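Local coordinates for TerD domain-containing protein (Streptomyces avermitilis, PDB 2QNG) that is of unknown function but binds calcium and belongs to the TerD family, at residues 55-60 with 109-114; 127-132 with 158-163. One frame throughout, in Å; residues are numbered along the deposited sequence.

Contact 1. Residues 55-60 with 109-114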
loop_
_atom_site.group_PDB
_atom_site.type_symbol
_atom_site.label_atom_id
_atom_site.label_comp_id
_atom_site.label_asym_id
_atom_site.label_seq_id
_atom_site.Cartn_x
_atom_site.Cartn_y
_atom_site.Cartn_z
ATOM N N ALA A 55 -2.474 3.963 1.591
ATOM C CA ALA A 55 -3.755 3.293 1.823
ATOM C C ALA A 55 -4.890 4.248 1.505
ATOM O O ALA A 55 -4.762 5.455 1.725
ATOM C CB ALA A 55 -3.859 2.805 3.254
ATOM N N ALA A 56 -6.008 3.691 1.045
ATOM C CA ALA A 56 -7.196 4.479 0.772
ATOM C C ALA A 56 -8.393 3.794 1.384
ATOM O O ALA A 56 -8.497 2.565 1.321
ATOM C CB ALA A 56 -7.389 4.698 -0.723
ATOM N N THR A 57 -9.281 4.592 1.993
ATOM C CA THR A 57 -10.542 4.065 2.528
ATOM C C THR A 57 -11.682 4.470 1.606
ATOM O O THR A 57 -11.615 5.517 0.926
ATOM C CB THR A 57 -10.821 4.610 3.919
ATOM O OG1 THR A 57 -10.867 6.026 3.799
ATOM C CG2 THR A 57 -9.692 4.173 4.869
ATOM N N PHE A 58 -12.728 3.636 1.588
ATOM C CA PHE A 58 -13.904 3.877 0.736
ATOM C C PHE A 58 -15.195 3.679 1.506
ATOM O O PHE A 58 -15.296 2.817 2.375
ATOM C CB PHE A 58 -13.874 2.988 -0.511
ATOM C CG PHE A 58 -12.632 3.169 -1.319
ATOM C CD1 PHE A 58 -12.606 4.068 -2.388
ATOM C CD2 PHE A 58 -11.471 2.486 -0.968
ATOM C CE1 PHE A 58 -11.427 4.285 -3.079
ATOM C CE2 PHE A 58 -10.291 2.685 -1.672
ATOM C CZ PHE A 58 -10.262 3.589 -2.728
ATOM N N LEU A 59 -16.188 4.483 1.153
ATOM C CA LEU A 59 -17.438 4.510 1.888
ATOM C C LEU A 59 -18.339 3.382 1.436
ATOM O O LEU A 59 -18.316 2.981 0.260
ATOM C CB LEU A 59 -18.157 5.840 1.635
ATOM C CG LEU A 59 -17.447 7.124 2.082
ATOM C CD1 LEU A 59 -18.207 8.361 1.644
ATOM C CD2 LEU A 59 -17.218 7.115 3.597
ATOM N N ALA A 60 -19.176 2.892 2.349
ATOM C CA ALA A 60 -20.156 1.856 2.016
ATOM C C ALA A 60 -20.992 2.165 0.760
ATOM O O ALA A 60 -21.270 1.270 -0.036
ATOM C CB ALA A 60 -21.060 1.588 3.209
ATOM N N SER A 109 -18.073 2.080 10.796
ATOM C CA SER A 109 -18.806 1.234 9.858
ATOM C C SER A 109 -19.072 1.880 8.498
ATOM O O SER A 109 -19.279 1.166 7.511
ATOM C CB SER A 109 -20.139 0.780 10.459
ATOM O OG SER A 109 -21.022 1.877 10.565
ATOM N N ARG A 110 -19.084 3.216 8.448
ATOM C CA ARG A 110 -19.232 3.951 7.188
ATOM C C ARG A 110 -18.207 3.523 6.129
ATOM O O ARG A 110 -18.424 3.704 4.936
ATOM C CB ARG A 110 -19.137 5.463 7.431
ATOM C CG ARG A 110 -17.730 5.993 7.721
ATOM C CD ARG A 110 -17.697 7.520 7.827
ATOM N NE ARG A 110 -18.041 7.977 9.171
ATOM C CZ ARG A 110 -17.206 8.597 10.001
ATOM N NH1 ARG A 110 -15.960 8.863 9.636
ATOM N NH2 ARG A 110 -17.629 8.972 11.201
ATOM N N TYR A 111 -17.065 2.994 6.586
ATOM C CA TYR A 111 -16.008 2.525 5.679
ATOM C C TYR A 111 -16.179 1.051 5.423
ATOM O O TYR A 111 -16.190 0.260 6.364
ATOM C CB TYR A 111 -14.614 2.803 6.260
ATOM C CG TYR A 111 -14.423 4.264 6.559
ATOM C CD1 TYR A 111 -14.340 5.195 5.519
ATOM C CD2 TYR A 111 -14.374 4.725 7.874
ATOM C CE1 TYR A 111 -14.192 6.552 5.779
ATOM C CE2 TYR A 111 -14.217 6.082 8.154
ATOM C CZ TYR A 111 -14.137 6.993 7.098
ATOM O OH TYR A 111 -14.003 8.339 7.370
ATOM N N ALA A 112 -16.303 0.672 4.159
ATOM C CA ALA A 112 -16.563 -0.703 3.813
ATOM C C ALA A 112 -15.429 -1.376 3.074
ATOM O O ALA A 112 -15.435 -2.598 2.912
ATOM C CB ALA A 112 -17.837 -0.792 2.976
ATOM N N ARG A 113 -14.446 -0.584 2.639
ATOM C CA ARG A 113 -13.365 -1.135 1.841
ATOM C C ARG A 113 -12.114 -0.310 2.031
ATOM O O ARG A 113 -12.179 0.904 2.194
ATOM C CB ARG A 113 -13.779 -1.161 0.367
ATOM C CG ARG A 113 -12.733 -1.688 -0.609
ATOM C CD ARG A 113 -13.387 -2.009 -1.987
ATOM N NE ARG A 113 -12.406 -2.426 -2.990
ATOM C CZ ARG A 113 -11.871 -1.612 -3.898
ATOM N NH1 ARG A 113 -12.223 -0.333 -3.948
ATOM N NH2 ARG A 113 -10.997 -2.098 -4.775
ATOM N N VAL A 114 -10.981 -1.010 2.071
ATOM C CA VAL A 114 -9.666 -0.372 2.170
ATOM C C VAL A 114 -8.779 -1.012 1.118
ATOM O O VAL A 114 -8.748 -2.243 0.995
ATOM C CB VAL A 114 -9.034 -0.602 3.570
ATOM C CG1 VAL A 114 -7.619 0.038 3.652
ATOM C CG2 VAL A 114 -9.923 -0.012 4.631
#
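Ala112 and Arg113 both stand opposite Phe58, a classic beta bulge in the antiparallel pairing of 55-60 with 109-114. Phe58 is held on both polar backbone atoms: its N donates to Arg113 O (2.9 Å), while its O accepts from Ala112 N (3.0 Å, 156° at the hydrogen). Beyond the bulge the register moves by one, and Ala60 N donates a hydrogen bond to Arg110 O (2.8 Å). At the bulge Ala112 CB points toward residues 55-60. Phe58 and Arg113 project from the same face of the sheet. Arg113 runs out in an extended chain from CG to NE, its first torsion (chi1 179°) turning CG away from the backbone N, and sets NH1 over one face of the phenyl ring, near the rim; the cation-pi attraction is weak at best, with CZ 5.3 Å from the ring centroid. The guanidinium is instead held by a salt bridge to Glu164 and by the carbonyls of Ala63 and Gly194. Leu59 CD2 meets Tyr111 CE1 at 3.8 Å. On the face opposite Phe58, Thr57 and Val114 lie side by side, their CG2 methyls 4.2 Å apart; Thr57 touches Ile82 and Val114 touches Leu102, both in the other sheet. The pair belongs to one of the two five-stranded antiparallel sheets of the TerD domain, which face each other as a beta-sandwich.

Contact 2. Residues 127-132 with 158-163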
loop_
_atom_site.group_PDB
_atom_site.type_symbol
_atom_site.label_atom_id
_atom_site.label_comp_id
_atom_site.label_asym_id
_atom_site.label_seq_id
_atom_site.Cartn_x
_atom_site.Cartn_y
_atom_site.Cartn_z
ATOM N N ARG A 127 10.991 5.054 -13.259
ATOM C CA ARG A 127 11.456 3.823 -12.625
ATOM C C ARG A 127 10.280 2.923 -12.424
ATOM O O ARG A 127 9.271 3.336 -11.841
ATOM C CB ARG A 127 12.136 4.123 -11.280
ATOM C CG ARG A 127 12.842 2.917 -10.673
ATOM C CD ARG A 127 13.458 3.210 -9.307
ATOM N NE ARG A 127 14.447 4.276 -9.364
ATOM C CZ ARG A 127 15.722 4.101 -9.694
ATOM N NH1 ARG A 127 16.184 2.890 -10.002
ATOM N NH2 ARG A 127 16.538 5.150 -9.735
ATOM N N THR A 128 10.392 1.697 -12.925
ATOM C CA THR A 128 9.357 0.690 -12.711
ATOM C C THR A 128 9.861 -0.377 -11.746
ATOM O O THR A 128 11.025 -0.334 -11.319
ATOM C CB THR A 128 8.943 0.026 -14.031
ATOM O OG1 THR A 128 10.023 -0.789 -14.513
ATOM C CG2 THR A 128 8.583 1.086 -15.090
ATOM N N PHE A 129 9.009 -1.346 -11.374
ATOM C CA PHE A 129 9.482 -2.327 -10.384
ATOM C C PHE A 129 10.726 -3.106 -10.796
ATOM O O PHE A 129 11.521 -3.473 -9.922
ATOM C CB PHE A 129 8.347 -3.229 -9.879
ATOM C CG PHE A 129 7.403 -2.518 -8.948
ATOM C CD1 PHE A 129 7.751 -2.257 -7.626
ATOM C CD2 PHE A 129 6.177 -2.071 -9.411
ATOM C CE1 PHE A 129 6.880 -1.557 -6.782
ATOM C CE2 PHE A 129 5.296 -1.374 -8.565
ATOM C CZ PHE A 129 5.661 -1.123 -7.260
ATOM N N VAL A 130 10.933 -3.337 -12.102
ATOM C CA VAL A 130 12.145 -4.056 -12.517
ATOM C C VAL A 130 13.400 -3.202 -12.244
ATOM O O VAL A 130 14.519 -3.739 -12.089
ATOM C CB VAL A 130 12.080 -4.507 -14.011
ATOM C CG1 VAL A 130 12.303 -3.335 -14.953
ATOM C CG2 VAL A 130 13.067 -5.644 -14.275
ATOM N N GLY A 131 13.211 -1.878 -12.188
ATOM C CA GLY A 131 14.288 -0.916 -11.892
ATOM C C GLY A 131 14.501 -0.671 -10.394
ATOM O O GLY A 131 15.315 0.163 -10.021
ATOM N N VAL A 132 13.753 -1.372 -9.548
ATOM C CA VAL A 132 13.956 -1.342 -8.113
ATOM C C VAL A 132 14.747 -2.604 -7.748
ATOM O O VAL A 132 14.403 -3.711 -8.178
ATOM C CB VAL A 132 12.609 -1.351 -7.381
ATOM C CG1 VAL A 132 12.807 -1.398 -5.846
ATOM C CG2 VAL A 132 11.782 -0.141 -7.793
ATOM N N THR A 158 4.778 1.445 -12.458
ATOM C CA THR A 158 5.327 2.480 -11.580
ATOM C C THR A 158 4.632 2.506 -10.211
ATOM O O THR A 158 5.069 3.206 -9.311
ATOM C CB THR A 158 5.227 3.852 -12.250
ATOM O OG1 THR A 158 3.881 4.045 -12.681
ATOM C CG2 THR A 158 6.178 3.907 -13.464
ATOM N N ALA A 159 3.547 1.753 -10.072
ATOM C CA ALA A 159 2.791 1.660 -8.821
ATOM C C ALA A 159 1.974 0.380 -8.883
ATOM O O ALA A 159 1.748 -0.172 -9.976
ATOM C CB ALA A 159 1.876 2.865 -8.621
ATOM N N ALA A 160 1.528 -0.111 -7.731
ATOM C CA ALA A 160 0.666 -1.295 -7.730
ATOM C C ALA A 160 -0.238 -1.276 -6.518
ATOM O O ALA A 160 0.207 -0.896 -5.423
ATOM C CB ALA A 160 1.529 -2.583 -7.704
ATOM N N THR A 161 -1.494 -1.670 -6.683
ATOM C CA THR A 161 -2.249 -2.028 -5.481
ATOM C C THR A 161 -1.822 -3.450 -5.095
ATOM O O THR A 161 -1.517 -4.284 -5.974
ATOM C CB THR A 161 -3.765 -1.964 -5.708
ATOM O OG1 THR A 161 -4.128 -2.817 -6.801
ATOM C CG2 THR A 161 -4.225 -0.527 -6.017
ATOM N N VAL A 162 -1.769 -3.702 -3.787
ATOM C CA VAL A 162 -1.186 -4.937 -3.296
ATOM C C VAL A 162 -2.119 -5.698 -2.390
ATOM O O VAL A 162 -1.742 -6.687 -1.782
ATOM C CB VAL A 162 0.203 -4.705 -2.629
ATOM C CG1 VAL A 162 1.203 -4.079 -3.632
ATOM C CG2 VAL A 162 0.137 -3.861 -1.320
ATOM N N GLY A 163 -3.359 -5.254 -2.317
ATOM C CA GLY A 163 -4.312 -5.934 -1.440
ATOM C C GLY A 163 -5.517 -5.077 -1.188
ATOM O O GLY A 163 -5.454 -3.858 -1.286
#
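Phe129 lays the CE2 corner of its ring against the backbone of Ala159 and the methyl of Ala160 at the start of strand 159-167. CE2 comes within 3.8 Å of Ala159 C, which lies at the ring edge and in its plane, and within 4.0 Å of Ala160 CB, whose bond from CA points toward the loop. With CG anti to the carbonyl carbon (chi1 -73°), the ring is directed at that strand. It also stacks on the ring of Phe151 and touches Val154 and Ile120. No hydrogen bond joins the two segments directly; farther from the ring, Thr128 CG2 and Thr158 CG2 meet at 4.0 Å. Thr158 CG2 also lies 3.5 Å from Arg127 O, a carbonyl that accepts a hydrogen bond from Gln122. Both threonine hydroxyls have backbone partners outside the contact: Thr128 OG1 bonds to Leu155 O and Thr158 OG1 to Ser184 O. Thr158 and Ala159 both face Tyr182, forming a classic beta bulge where strand 159-167 pairs with strand 173-182. The contact thus sets a short 3-10 turn, residues 129-131, against the bulged beginning of a sheet strand. Within the loop, Gly131 N bonds to Thr128 O, and the Arg127 side chain folds back to give NH1 to Gly131 O at 2.9 Å. That acceptor lies in the guanidinium plane, and the N-H points at it with an angle of 149°. The Phe129 side chain lies about 4 Å from that of Leu51, a residue of one calcium site, and about 11 Å from a bound calcium ion.

In the fold
From the N terminus, strand 33-40 precedes strand 51-59, which carries the first segment, and the chain passes through strands 69-71, 82-86 and 98-102 before 109-114 returns to pair with it, closing contact 1. Strand 111-120 then leads into the loop holding 127-132; after strands 135-141 and 144-149, residues 158-163 come back to that loop and close contact 2. The two closures follow in series, neither nested nor crossed. They lie on opposite sides of the chain's centre, their own centres 24 Å apart, yet share a sheet in which strands 111-120 and 159-167 are neighbours. Contact 1 joins two strands of that sheet, whereas contact 2 ties a connecting loop to it.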